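Local coordinates for protein tyrosine aminotransferase (Leishmania infantum, PDB 4IX8) that probably transfers the amino group of L-tyrosine to 2-oxoglutarate, using pyridoxal 5'-phosphate as its cofactor, at residues S119-R124 / R330-C335; E184-Y189 / A204-S209; A230-I235 / T263-F268; L377-S382 / G415-T420. All blocks are in the same frame, centred on the assembly; numbering follows the deposited sequence.

Contacts 1, 2 and 3 gather round the eight-stranded mixed sheet of the large domain, whereas contact 4 lies within the five-stranded sheet of the small domain, its centre about 38 Å from that of contact 1. Along the chain, contact 1 joins 119-124 to 330-335, so contacts 2 and 3 both fall, one after the other, between its two halves; contact 4 follows. Contacts 1 and 3 touch directly: W122 NE1 lies 3.0 Å from S264 OG, a probable hydrogen bond. Contact 2, about 20 Å from contact 3 between centres, joins strand 184-191 to the loop before strand 211-217. Three contacts thus join helices and loops around the large-domain sheet, while the fourth pairs strands of the small domain.

Contact 1 (S119-R124 / R330-C335); sequences STYWRR and RTLLKC
One face of the Y121 ring carries L332 CD1, which sits 4.2 Å from the ring centroid and only 13° off its normal, a CH-pi contact. The R124 guanidinium has Y121 CD1 over one of its own faces, displaced toward the rim, and L333 CD2 comes up to it obliquely. This is the place in the large domain of the aminotransferase fold where the end of helix 112-122 meets the turn leaving helix 322-331. Y121 has CG trans to its own nitrogen (chi1 166°), which swings the ring across the leucine; its CB touches L332 CD2 at 3.7 Å, and its OH is hydrogen-bonded to E254. L332 also packs on Y283, next in sequence to K282, the lysine predicted to carry the cofactor. L333 CD2 rests on the helix itself, 3.9 Å from Y121 N, and reaches T120 CG2 at 4.0 Å. No direct hydrogen bond joins the two segments. A water bridges them instead: it accepts a hydrogen bond from R124 NH1 at 3.3 Å, and donates to L332 O at 2.6 Å and to C335 O at 3.1 Å.

Contact 2 (E184-Y189 / A204-S209); sequences ECRYYY and AGMVDS
R186 NH1 makes two hydrogen bonds across the contact: one to D208 OD2 at 2.9 Å, nearly straight at 172° and part of a salt bridge, the other to M206 O, also at 2.9 Å. Both acceptors lie close to the guanidinium plane. The D208 carboxylate stands almost perpendicular to that plane, and NH1 meets OD2 from above the carboxylate plane. The rest of the guanidinium turns to E184 on the same strand and grips it side-on, NE to OE2 and NH2 to OE1. A water links R186 NH2, from which it accepts, to D208 OD2, to which it donates. The other oxygen of D208, OD1, accepts from H210 N and N163 ND2. Beyond the charges, R186 and M206 run past each other in opposite directions, with R186 CD 3.8 Å from M206 CB. The thioether stretches on along the strand (chi2 176°) until CE lies 3.1 Å from Y187 O, a tight fit, and SD lies 4.3 Å from Y188 CB. The contact ties strand 184-191 of the large-domain sheet to the loop that leads into strand 211-217, reaching past the start of strand 163-168 between them. With E184 OE1 and D208 OD2 6.4 Å apart, the arginine charge probably offsets both carboxylates and favours their ionised forms.

Contact 3 (A230-I235 / T263-F268); sequences AHVSDI and TSVADF
The F268 ring straddles two consecutive residues of a helix: its CE2 lies 3.5 Å from V232 CG1, while CE1 lies 3.8 Å from S233 CB. Both approaches are oblique to the ring. In this large domain of the aminotransferase fold, helix 229-242 packs here against the irregular loop between strands 246-249 and 274-279. A type I turn from S264 to D267, overlapping with an inverse gamma turn centred on D267, brings F268 back toward the helix. R229, at the start of helix 229-242, makes a cation-pi contact with the F268 ring and a salt bridge to D267. V232 is the helix's main contribution: its CG1 lies trans to the backbone nitrogen (chi1 176°) and points between F268 and V265, whereas CG2 faces T263. V265 itself continues inward to L246 and I276, so the loop joins the helix to the strands beneath. No hydrogen bond crosses between the two segments; the contact is apolar, with V232 CG1 4.0 Å from V265 CG1.

Contact 4 (L377-S382 / G415-T420); sequences LKLNLS and GFLRAT
L377, L379 and L417 form the apolar centre, on the sheet face where helix 390-401 contributes F393 to L379 and L417. L379 CD2 meets L417 CD1 at 3.9 Å, the two side chains crossing at about a right angle, and L377 CB faces L417 CB at 4.1 Å. A419 CB extends this patch beside L377 CD1. On the other face K378 crosses the F416 ring at a slant, its CB 3.4 Å from F416 CE2; with CG trans to the backbone nitrogen (chi1 -178°), K378 CG too comes against F416 CE2, at 3.5 Å. F416 also meets the ring of W196. The polar edge is the backbone: L377 and L417 are the hydrogen-bonded pair, L377 N to L417 O at 2.7 Å and L417 N to L377 O at 2.8 Å, while K378 and F416 are the non-hydrogen-bonded pair. L379 N adds a third bond, to G415 O at 2.9 Å, nearly in line with the carbonyl. L377 O also receives a CA-H...O contact from F416, its CA 3.1 Å away. The short strand axes run at 157° to one another, an antiparallel pairing of strands 374-379 and 416-420 in the mixed sheet of the aminotransferase small domain.

Contact 1 (S119-R124 / R330-C335)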
loop_
_atom_site.group_PDB
_atom_site.type_symbol
_atom_site.label_atom_id
_atom_site.label_comp_id
_atom_site.label_asym_id
_atom_site.label_seq_id
_atom_site.Cartn_x
_atom_site.Cartn_y
_atom_site.Cartn_z
ATOM N N SER A 119 16.339 10.295 8.224
ATOM C CA SER A 119 16.518 11.592 8.845
ATOM C C SER A 119 17.935 12.098 8.583
ATOM O O SER A 119 18.138 13.265 8.246
ATOM C CB SER A 119 16.277 11.507 10.347
ATOM O OG SER A 119 16.539 12.761 10.941
ATOM N N THR A 120 18.909 11.207 8.737
ATOM C CA THR A 120 20.315 11.552 8.518
ATOM C C THR A 120 20.563 11.880 7.056
ATOM O O THR A 120 21.295 12.818 6.734
ATOM C CB THR A 120 21.239 10.412 8.911
ATOM O OG1 THR A 120 21.050 10.111 10.300
ATOM C CG2 THR A 120 22.695 10.774 8.633
ATOM N N TYR A 121 19.946 11.095 6.175
ATOM C CA TYR A 121 20.083 11.291 4.724
ATOM C C TYR A 121 19.562 12.639 4.256
ATOM O O TYR A 121 20.235 13.322 3.505
ATOM C CB TYR A 121 19.358 10.161 3.984
ATOM C CG TYR A 121 19.101 10.373 2.502
ATOM C CD1 TYR A 121 20.071 10.097 1.536
ATOM C CD2 TYR A 121 17.851 10.746 2.063
ATOM C CE1 TYR A 121 19.793 10.276 0.148
ATOM C CE2 TYR A 121 17.570 10.907 0.727
ATOM C CZ TYR A 121 18.524 10.693 -0.224
ATOM O OH TYR A 121 18.164 10.883 -1.535
ATOM N N TRP A 122 18.408 13.058 4.762
ATOM C CA TRP A 122 17.777 14.281 4.266
ATOM C C TRP A 122 18.534 15.514 4.745
ATOM O O TRP A 122 18.375 16.596 4.183
ATOM C CB TRP A 122 16.302 14.385 4.690
ATOM C CG TRP A 122 15.552 15.097 3.603
ATOM C CD1 TRP A 122 15.321 16.442 3.498
ATOM C CD2 TRP A 122 14.999 14.505 2.412
ATOM N NE1 TRP A 122 14.639 16.716 2.330
ATOM C CE2 TRP A 122 14.456 15.547 1.640
ATOM C CE3 TRP A 122 14.914 13.196 1.933
ATOM C CZ2 TRP A 122 13.830 15.316 0.429
ATOM C CZ3 TRP A 122 14.299 12.975 0.720
ATOM C CH2 TRP A 122 13.766 14.021 -0.013
ATOM N N ARG A 123 19.406 15.324 5.731
ATOM C CA ARG A 123 20.212 16.409 6.271
ATOM C C ARG A 123 21.154 16.994 5.249
ATOM O O ARG A 123 21.525 18.153 5.353
ATOM C CB ARG A 123 21.004 15.926 7.482
ATOM C CG ARG A 123 20.084 15.407 8.564
ATOM C CD ARG A 123 20.537 15.756 9.948
ATOM N NE ARG A 123 19.491 15.526 10.945
ATOM C CZ ARG A 123 19.701 15.663 12.249
ATOM N NH1 ARG A 123 20.922 16.017 12.701
ATOM N NH2 ARG A 123 18.702 15.456 13.104
ATOM N N ARG A 124 21.517 16.200 4.248
ATOM C CA ARG A 124 22.453 16.651 3.232
ATOM C C ARG A 124 21.822 17.709 2.346
ATOM O O ARG A 124 22.519 18.410 1.625
ATOM C CB ARG A 124 22.926 15.467 2.389
ATOM C CG ARG A 124 21.843 14.902 1.421
ATOM C CD ARG A 124 22.171 13.488 0.879
ATOM N NE ARG A 124 22.870 12.667 1.881
ATOM C CZ ARG A 124 23.483 11.508 1.639
ATOM N NH1 ARG A 124 23.546 11.010 0.411
ATOM N NH2 ARG A 124 24.086 10.870 2.626
ATOM N N ARG A 330 20.653 -0.125 5.585
ATOM C CA ARG A 330 22.086 -0.490 5.541
ATOM C C ARG A 330 22.837 0.270 4.455
ATOM O O ARG A 330 24.043 0.446 4.571
ATOM C CB ARG A 330 22.258 -1.991 5.302
ATOM C CG ARG A 330 22.035 -2.820 6.532
ATOM C CD ARG A 330 22.116 -4.319 6.253
ATOM N NE ARG A 330 21.606 -5.078 7.386
ATOM C CZ ARG A 330 21.701 -6.394 7.555
ATOM N NH1 ARG A 330 22.331 -7.160 6.678
ATOM N NH2 ARG A 330 21.155 -6.947 8.628
ATOM N N THR A 331 22.130 0.748 3.429
ATOM C CA THR A 331 22.803 1.237 2.229
ATOM C C THR A 331 22.479 2.688 1.799
ATOM O O THR A 331 23.248 3.298 1.052
ATOM C CB THR A 331 22.487 0.303 1.037
ATOM O OG1 THR A 331 21.073 0.247 0.817
ATOM C CG2 THR A 331 23.055 -1.124 1.296
ATOM N N LEU A 332 21.402 3.258 2.313
ATOM C CA LEU A 332 20.961 4.578 1.861
ATOM C C LEU A 332 22.059 5.630 1.992
ATOM O O LEU A 332 22.148 6.553 1.203
ATOM C CB LEU A 332 19.729 5.014 2.664
ATOM C CG LEU A 332 19.141 6.356 2.238
ATOM C CD1 LEU A 332 18.547 6.296 0.844
ATOM C CD2 LEU A 332 18.070 6.770 3.253
ATOM N N LEU A 333 22.844 5.511 3.043
ATOM C CA LEU A 333 23.931 6.440 3.324
ATOM C C LEU A 333 25.227 6.030 2.642
ATOM O O LEU A 333 26.204 6.732 2.741
ATOM C CB LEU A 333 24.170 6.529 4.832
ATOM C CG LEU A 333 23.018 7.018 5.711
ATOM C CD1 LEU A 333 23.436 6.886 7.169
ATOM C CD2 LEU A 333 22.648 8.453 5.398
ATOM N N LYS A 334 25.268 4.841 2.060
ATOM C CA LYS A 334 26.515 4.307 1.508
ATOM C C LYS A 334 26.545 4.347 -0.019
ATOM O O LYS A 334 27.562 4.124 -0.624
ATOM C CB LYS A 334 26.730 2.871 1.983
ATOM C CG LYS A 334 27.022 2.721 3.468
ATOM C CD LYS A 334 27.571 1.304 3.732
ATOM C CE LYS A 334 27.848 1.044 5.201
ATOM N NZ LYS A 334 28.333 -0.363 5.463
ATOM N N CYS A 335 25.430 4.684 -0.640
ATOM C CA CYS A 335 25.345 4.679 -2.086
ATOM C C CYS A 335 26.179 5.794 -2.635
ATOM O O CYS A 335 26.046 6.941 -2.193
ATOM C CB CYS A 335 23.912 4.828 -2.534
ATOM S SG CYS A 335 23.066 3.252 -2.460
HETATM O O HOH W 1 24.145 7.779 0.127
#

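Contact 2 (E184-Y189 / A204-S209)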
loop_
_atom_site.group_PDB
_atom_site.type_symbol
_atom_site.label_atom_id
_atom_site.label_comp_id
_atom_site.label_asym_id
_atom_site.label_seq_id
_atom_site.Cartn_x
_atom_site.Cartn_y
_atom_site.Cartn_z
ATOM N N GLU A 184 -11.650 18.048 -2.224
ATOM C CA GLU A 184 -11.548 18.728 -3.502
ATOM C C GLU A 184 -10.089 19.030 -3.815
ATOM O O GLU A 184 -9.401 19.666 -3.001
ATOM C CB GLU A 184 -12.324 20.040 -3.530
ATOM C CG GLU A 184 -12.203 20.773 -4.859
ATOM C CD GLU A 184 -12.802 22.181 -4.824
ATOM O OE1 GLU A 184 -13.657 22.501 -3.943
ATOM O OE2 GLU A 184 -12.382 23.014 -5.667
ATOM N N CYS A 185 -9.659 18.592 -5.004
ATOM C CA CYS A 185 -8.362 18.946 -5.623
ATOM C C CYS A 185 -8.533 20.227 -6.399
ATOM O O CYS A 185 -9.155 20.269 -7.455
ATOM C CB CYS A 185 -7.877 17.832 -6.540
ATOM S SG CYS A 185 -6.209 18.076 -7.230
ATOM N N ARG A 186 -8.080 21.311 -5.805
ATOM C CA ARG A 186 -8.284 22.632 -6.368
ATOM C C ARG A 186 -6.977 23.049 -7.013
ATOM O O ARG A 186 -5.971 23.290 -6.335
ATOM C CB ARG A 186 -8.736 23.646 -5.312
ATOM C CG ARG A 186 -9.094 25.009 -5.890
ATOM C CD ARG A 186 -9.828 25.884 -4.838
ATOM N NE ARG A 186 -11.107 25.314 -4.389
ATOM C CZ ARG A 186 -11.882 25.833 -3.427
ATOM N NH1 ARG A 186 -11.524 26.918 -2.763
ATOM N NH2 ARG A 186 -13.013 25.230 -3.102
ATOM N N TYR A 187 -6.996 23.059 -8.332
ATOM C CA TYR A 187 -5.813 23.294 -9.122
ATOM C C TYR A 187 -5.389 24.718 -9.138
ATOM O O TYR A 187 -6.220 25.599 -9.405
ATOM C CB TYR A 187 -6.066 22.855 -10.553
ATOM C CG TYR A 187 -6.022 21.365 -10.774
ATOM C CD1 TYR A 187 -4.994 20.590 -10.269
ATOM C CD2 TYR A 187 -6.988 20.745 -11.527
ATOM C CE1 TYR A 187 -4.949 19.213 -10.523
ATOM C CE2 TYR A 187 -6.955 19.392 -11.766
ATOM C CZ TYR A 187 -5.945 18.631 -11.281
ATOM O OH TYR A 187 -5.955 17.287 -11.576
ATOM N N TYR A 188 -4.103 24.962 -8.898
ATOM C CA TYR A 188 -3.481 26.225 -9.346
ATOM C C TYR A 188 -2.581 25.844 -10.552
ATOM O O TYR A 188 -2.125 24.698 -10.636
ATOM C CB TYR A 188 -2.708 26.918 -8.211
ATOM C CG TYR A 188 -1.571 26.096 -7.726
ATOM C CD1 TYR A 188 -0.353 26.127 -8.382
ATOM C CD2 TYR A 188 -1.714 25.231 -6.659
ATOM C CE1 TYR A 188 0.696 25.349 -7.972
ATOM C CE2 TYR A 188 -0.659 24.441 -6.240
ATOM C CZ TYR A 188 0.541 24.521 -6.903
ATOM O OH TYR A 188 1.608 23.760 -6.527
ATOM N N TYR A 189 -2.324 26.761 -11.482
ATOM C CA TYR A 189 -1.699 26.371 -12.750
ATOM C C TYR A 189 -0.217 26.722 -12.757
ATOM O O TYR A 189 0.234 27.675 -12.115
ATOM C CB TYR A 189 -2.489 26.988 -13.952
ATOM C CG TYR A 189 -3.833 26.268 -14.043
ATOM C CD1 TYR A 189 -3.923 25.001 -14.610
ATOM C CD2 TYR A 189 -4.985 26.794 -13.453
ATOM C CE1 TYR A 189 -5.143 24.274 -14.622
ATOM C CE2 TYR A 189 -6.220 26.078 -13.462
ATOM C CZ TYR A 189 -6.289 24.820 -14.056
ATOM O OH TYR A 189 -7.481 24.083 -14.098
ATOM N N ALA A 204 -3.767 32.628 -4.669
ATOM C CA ALA A 204 -4.261 33.356 -3.513
ATOM C C ALA A 204 -5.788 33.464 -3.494
ATOM O O ALA A 204 -6.394 33.354 -2.441
ATOM C CB ALA A 204 -3.646 34.738 -3.476
ATOM N N GLY A 205 -6.410 33.597 -4.663
ATOM C CA GLY A 205 -7.852 33.780 -4.766
ATOM C C GLY A 205 -8.605 32.475 -4.572
ATOM O O GLY A 205 -9.833 32.447 -4.528
ATOM N N MET A 206 -7.875 31.377 -4.498
ATOM C CA MET A 206 -8.511 30.074 -4.363
ATOM C C MET A 206 -8.594 29.585 -2.916
ATOM O O MET A 206 -9.154 28.511 -2.656
ATOM C CB MET A 206 -7.754 29.044 -5.166
ATOM C CG MET A 206 -7.822 29.294 -6.639
ATOM S SD MET A 206 -6.770 28.040 -7.383
ATOM C CE MET A 206 -6.771 28.669 -9.089
ATOM N N VAL A 207 -7.937 30.299 -2.008
ATOM C CA VAL A 207 -7.877 29.890 -0.606
ATOM C C VAL A 207 -9.155 30.293 0.118
ATOM O O VAL A 207 -9.584 31.436 0.039
ATOM C CB VAL A 207 -6.673 30.510 0.113
ATOM C CG1 VAL A 207 -6.631 30.076 1.576
ATOM C CG2 VAL A 207 -5.375 30.105 -0.583
ATOM N N ASP A 208 -9.790 29.338 0.787
ATOM C CA ASP A 208 -10.906 29.706 1.651
ATOM C C ASP A 208 -10.811 28.952 2.977
ATOM O O ASP A 208 -9.802 28.282 3.249
ATOM C CB ASP A 208 -12.239 29.473 0.939
ATOM C CG ASP A 208 -12.455 28.042 0.540
ATOM O OD1 ASP A 208 -12.047 27.109 1.294
ATOM O OD2 ASP A 208 -13.119 27.841 -0.495
ATOM N N SER A 209 -11.864 29.042 3.781
ATOM C CA SER A 209 -11.875 28.493 5.129
ATOM C C SER A 209 -11.738 26.994 5.137
ATOM O O SER A 209 -11.352 26.411 6.150
ATOM C CB SER A 209 -13.180 28.913 5.861
ATOM O OG SER A 209 -14.338 28.523 5.127
HETATM O O HOH W 2 -14.549 25.712 -0.716
#

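Contact 3 (A230-I235 / T263-F268)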
loop_
_atom_site.group_PDB
_atom_site.type_symbol
_atom_site.label_atom_id
_atom_site.label_comp_id
_atom_site.label_asym_id
_atom_site.label_seq_id
_atom_site.Cartn_x
_atom_site.Cartn_y
_atom_site.Cartn_z
ATOM N N ALA A 230 14.552 30.810 -5.083
ATOM C CA ALA A 230 13.716 31.990 -4.864
ATOM C C ALA A 230 12.239 31.647 -4.999
ATOM O O ALA A 230 11.394 32.177 -4.274
ATOM C CB ALA A 230 14.104 33.120 -5.834
ATOM N N HIS A 231 11.907 30.770 -5.929
ATOM C CA HIS A 231 10.509 30.383 -6.087
ATOM C C HIS A 231 10.054 29.527 -4.893
ATOM O O HIS A 231 8.919 29.660 -4.426
ATOM C CB HIS A 231 10.313 29.628 -7.391
ATOM C CG HIS A 231 8.885 29.319 -7.727
ATOM N ND1 HIS A 231 7.891 30.279 -7.805
ATOM C CD2 HIS A 231 8.290 28.140 -8.024
ATOM C CE1 HIS A 231 6.749 29.702 -8.144
ATOM N NE2 HIS A 231 6.961 28.401 -8.260
ATOM N N VAL A 232 10.926 28.646 -4.394
ATOM C CA VAL A 232 10.547 27.817 -3.253
ATOM C C VAL A 232 10.358 28.725 -2.019
ATOM O O VAL A 232 9.387 28.581 -1.265
ATOM C CB VAL A 232 11.588 26.727 -2.982
ATOM C CG1 VAL A 232 11.222 25.942 -1.726
ATOM C CG2 VAL A 232 11.680 25.757 -4.183
ATOM N N SER A 233 11.204 29.743 -1.900
ATOM C CA SER A 233 11.087 30.724 -0.830
ATOM C C SER A 233 9.737 31.415 -0.895
ATOM O O SER A 233 9.035 31.550 0.125
ATOM C CB SER A 233 12.201 31.747 -0.965
ATOM O OG SER A 233 12.253 32.602 0.141
ATOM N N ASP A 234 9.327 31.756 -2.109
ATOM C CA ASP A 234 8.060 32.443 -2.310
ATOM C C ASP A 234 6.873 31.530 -1.982
ATOM O O ASP A 234 5.881 31.978 -1.409
ATOM C CB ASP A 234 7.927 32.939 -3.751
ATOM C CG ASP A 234 8.765 34.155 -4.033
ATOM O OD1 ASP A 234 9.246 34.809 -3.072
ATOM O OD2 ASP A 234 8.925 34.453 -5.233
ATOM N N ILE A 235 6.976 30.258 -2.358
ATOM C CA ILE A 235 5.940 29.288 -2.034
ATOM C C ILE A 235 5.747 29.194 -0.515
ATOM O O ILE A 235 4.628 29.262 -0.015
ATOM C CB ILE A 235 6.295 27.940 -2.597
ATOM C CG1 ILE A 235 6.159 27.973 -4.120
ATOM C CG2 ILE A 235 5.406 26.872 -2.037
ATOM C CD1 ILE A 235 6.886 26.815 -4.812
ATOM N N THR A 263 16.624 22.443 -4.392
ATOM C CA THR A 263 16.244 23.169 -3.177
ATOM C C THR A 263 15.079 22.465 -2.495
ATOM O O THR A 263 13.928 22.570 -2.939
ATOM C CB THR A 263 15.824 24.644 -3.487
ATOM O OG1 THR A 263 16.872 25.336 -4.191
ATOM C CG2 THR A 263 15.554 25.397 -2.219
ATOM N N SER A 264 15.359 21.802 -1.372
ATOM C CA SER A 264 14.317 21.131 -0.591
ATOM C C SER A 264 13.597 22.137 0.302
ATOM O O SER A 264 14.201 23.092 0.755
ATOM C CB SER A 264 14.938 20.013 0.263
ATOM O OG SER A 264 13.976 19.401 1.138
ATOM N N VAL A 265 12.305 21.943 0.551
ATOM C CA VAL A 265 11.583 22.864 1.432
ATOM C C VAL A 265 12.156 22.762 2.829
ATOM O O VAL A 265 11.892 23.604 3.692
ATOM C CB VAL A 265 10.039 22.613 1.439
ATOM C CG1 VAL A 265 9.477 22.849 0.068
ATOM C CG2 VAL A 265 9.698 21.224 1.926
ATOM N N ALA A 266 12.958 21.734 3.058
ATOM C CA ALA A 266 13.679 21.577 4.314
ATOM C C ALA A 266 14.761 22.637 4.544
ATOM O O ALA A 266 15.118 22.912 5.708
ATOM C CB ALA A 266 14.319 20.220 4.365
ATOM N N ASP A 267 15.313 23.190 3.460
ATOM C CA ASP A 267 16.516 24.045 3.548
ATOM C C ASP A 267 16.192 25.510 3.792
ATOM O O ASP A 267 16.737 26.392 3.134
ATOM C CB ASP A 267 17.327 23.925 2.249
ATOM C CG ASP A 267 18.714 24.503 2.359
ATOM O OD1 ASP A 267 19.259 24.520 3.479
ATOM O OD2 ASP A 267 19.244 24.959 1.316
ATOM N N PHE A 268 15.342 25.770 4.778
ATOM C CA PHE A 268 14.889 27.124 5.071
ATOM C C PHE A 268 14.693 27.314 6.543
ATOM O O PHE A 268 14.416 26.373 7.279
ATOM C CB PHE A 268 13.572 27.429 4.361
ATOM C CG PHE A 268 13.709 27.601 2.876
ATOM C CD1 PHE A 268 13.954 28.863 2.330
ATOM C CD2 PHE A 268 13.600 26.512 2.020
ATOM C CE1 PHE A 268 14.088 29.036 0.959
ATOM C CE2 PHE A 268 13.723 26.673 0.644
ATOM C CZ PHE A 268 13.976 27.939 0.114
#

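Contact 4 (L377-S382 / G415-T420)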
loop_
_atom_site.group_PDB
_atom_site.type_symbol
_atom_site.label_atom_id
_atom_site.label_comp_id
_atom_site.label_asym_id
_atom_site.label_seq_id
_atom_site.Cartn_x
_atom_site.Cartn_y
_atom_site.Cartn_z
ATOM N N LEU A 377 5.419 18.416 -23.889
ATOM C CA LEU A 377 5.436 18.960 -25.239
ATOM C C LEU A 377 4.205 19.805 -25.393
ATOM O O LEU A 377 3.105 19.305 -25.191
ATOM C CB LEU A 377 5.434 17.853 -26.270
ATOM C CG LEU A 377 6.529 16.827 -26.013
ATOM C CD1 LEU A 377 6.379 15.716 -27.031
ATOM C CD2 LEU A 377 7.952 17.488 -26.098
ATOM N N LYS A 378 4.381 21.074 -25.735
ATOM C CA LYS A 378 3.237 21.950 -25.891
ATOM C C LYS A 378 2.794 21.984 -27.336
ATOM O O LYS A 378 3.621 22.168 -28.231
ATOM C CB LYS A 378 3.559 23.344 -25.415
ATOM C CG LYS A 378 2.386 24.262 -25.510
ATOM C CD LYS A 378 2.744 25.602 -24.871
ATOM C CE LYS A 378 1.823 26.736 -25.345
ATOM N NZ LYS A 378 0.386 26.327 -25.259
ATOM N N LEU A 379 1.496 21.803 -27.570
ATOM C CA LEU A 379 0.970 21.754 -28.932
ATOM C C LEU A 379 0.423 23.068 -29.429
ATOM O O LEU A 379 -0.468 23.630 -28.801
ATOM C CB LEU A 379 -0.135 20.711 -29.028
ATOM C CG LEU A 379 0.284 19.297 -28.621
ATOM C CD1 LEU A 379 -0.934 18.406 -28.700
ATOM C CD2 LEU A 379 1.411 18.821 -29.551
ATOM N N ASN A 380 0.944 23.571 -30.553
ATOM C CA ASN A 380 0.274 24.679 -31.235
ATOM C C ASN A 380 -0.800 24.108 -32.155
ATOM O O ASN A 380 -0.521 23.693 -33.279
ATOM C CB ASN A 380 1.252 25.543 -32.038
ATOM C CG ASN A 380 0.662 26.919 -32.402
ATOM O OD1 ASN A 380 -0.564 27.084 -32.485
ATOM N ND2 ASN A 380 1.533 27.911 -32.586
ATOM N N LEU A 381 -2.031 24.100 -31.673
ATOM C CA LEU A 381 -3.139 23.435 -32.345
ATOM C C LEU A 381 -3.532 24.121 -33.630
ATOM O O LEU A 381 -4.149 23.516 -34.516
ATOM C CB LEU A 381 -4.327 23.386 -31.399
ATOM C CG LEU A 381 -3.954 22.655 -30.118
ATOM C CD1 LEU A 381 -4.944 22.979 -28.981
ATOM C CD2 LEU A 381 -3.911 21.170 -30.414
ATOM N N SER A 382 -3.158 25.391 -33.722
ATOM C CA SER A 382 -3.443 26.186 -34.909
ATOM C C SER A 382 -2.536 25.793 -36.073
ATOM O O SER A 382 -2.645 26.368 -37.144
ATOM C CB SER A 382 -3.275 27.681 -34.612
ATOM O OG SER A 382 -1.917 28.058 -34.682
ATOM N N GLY A 415 -3.676 20.387 -23.931
ATOM C CA GLY A 415 -2.867 21.107 -24.885
ATOM C C GLY A 415 -1.410 20.674 -24.848
ATOM O O GLY A 415 -0.567 21.257 -25.567
ATOM N N PHE A 416 -1.123 19.606 -24.098
ATOM C CA PHE A 416 0.246 19.118 -23.965
ATOM C C PHE A 416 0.356 17.636 -24.123
ATOM O O PHE A 416 -0.655 16.929 -24.161
ATOM C CB PHE A 416 0.821 19.477 -22.605
ATOM C CG PHE A 416 0.941 20.959 -22.366
ATOM C CD1 PHE A 416 -0.162 21.709 -22.009
ATOM C CD2 PHE A 416 2.159 21.602 -22.519
ATOM C CE1 PHE A 416 -0.070 23.080 -21.820
ATOM C CE2 PHE A 416 2.269 22.964 -22.295
ATOM C CZ PHE A 416 1.135 23.699 -21.943
ATOM N N LEU A 417 1.604 17.169 -24.148
ATOM C CA LEU A 417 1.900 15.745 -24.185
ATOM C C LEU A 417 3.054 15.425 -23.252
ATOM O O LEU A 417 4.072 16.126 -23.262
ATOM C CB LEU A 417 2.272 15.302 -25.587
ATOM C CG LEU A 417 1.244 15.534 -26.686
ATOM C CD1 LEU A 417 1.925 15.290 -27.994
ATOM C CD2 LEU A 417 0.059 14.594 -26.508
ATOM N N ARG A 418 2.902 14.368 -22.460
ATOM C CA ARG A 418 3.985 13.908 -21.619
ATOM C C ARG A 418 4.744 12.829 -22.350
ATOM O O ARG A 418 4.150 11.876 -22.817
ATOM C CB ARG A 418 3.506 13.342 -20.253
ATOM C CG ARG A 418 4.661 13.318 -19.257
ATOM C CD ARG A 418 4.401 12.537 -18.021
ATOM N NE ARG A 418 4.311 11.106 -18.273
ATOM C CZ ARG A 418 4.202 10.199 -17.304
ATOM N NH1 ARG A 418 4.157 10.568 -16.020
ATOM N NH2 ARG A 418 4.148 8.926 -17.615
ATOM N N ALA A 419 6.060 12.987 -22.418
ATOM C CA ALA A 419 6.935 12.007 -23.027
ATOM C C ALA A 419 8.048 11.712 -22.052
ATOM O O ALA A 419 8.488 12.577 -21.273
ATOM C CB ALA A 419 7.489 12.509 -24.331
ATOM N N THR A 420 8.484 10.470 -22.092
ATOM C CA THR A 420 9.481 9.962 -21.182
ATOM C C THR A 420 10.878 10.131 -21.732
ATOM O O THR A 420 11.124 9.888 -22.900
ATOM C CB THR A 420 9.187 8.486 -20.897
ATOM O OG1 THR A 420 8.094 8.426 -19.951
ATOM C CG2 THR A 420 10.376 7.787 -20.327
#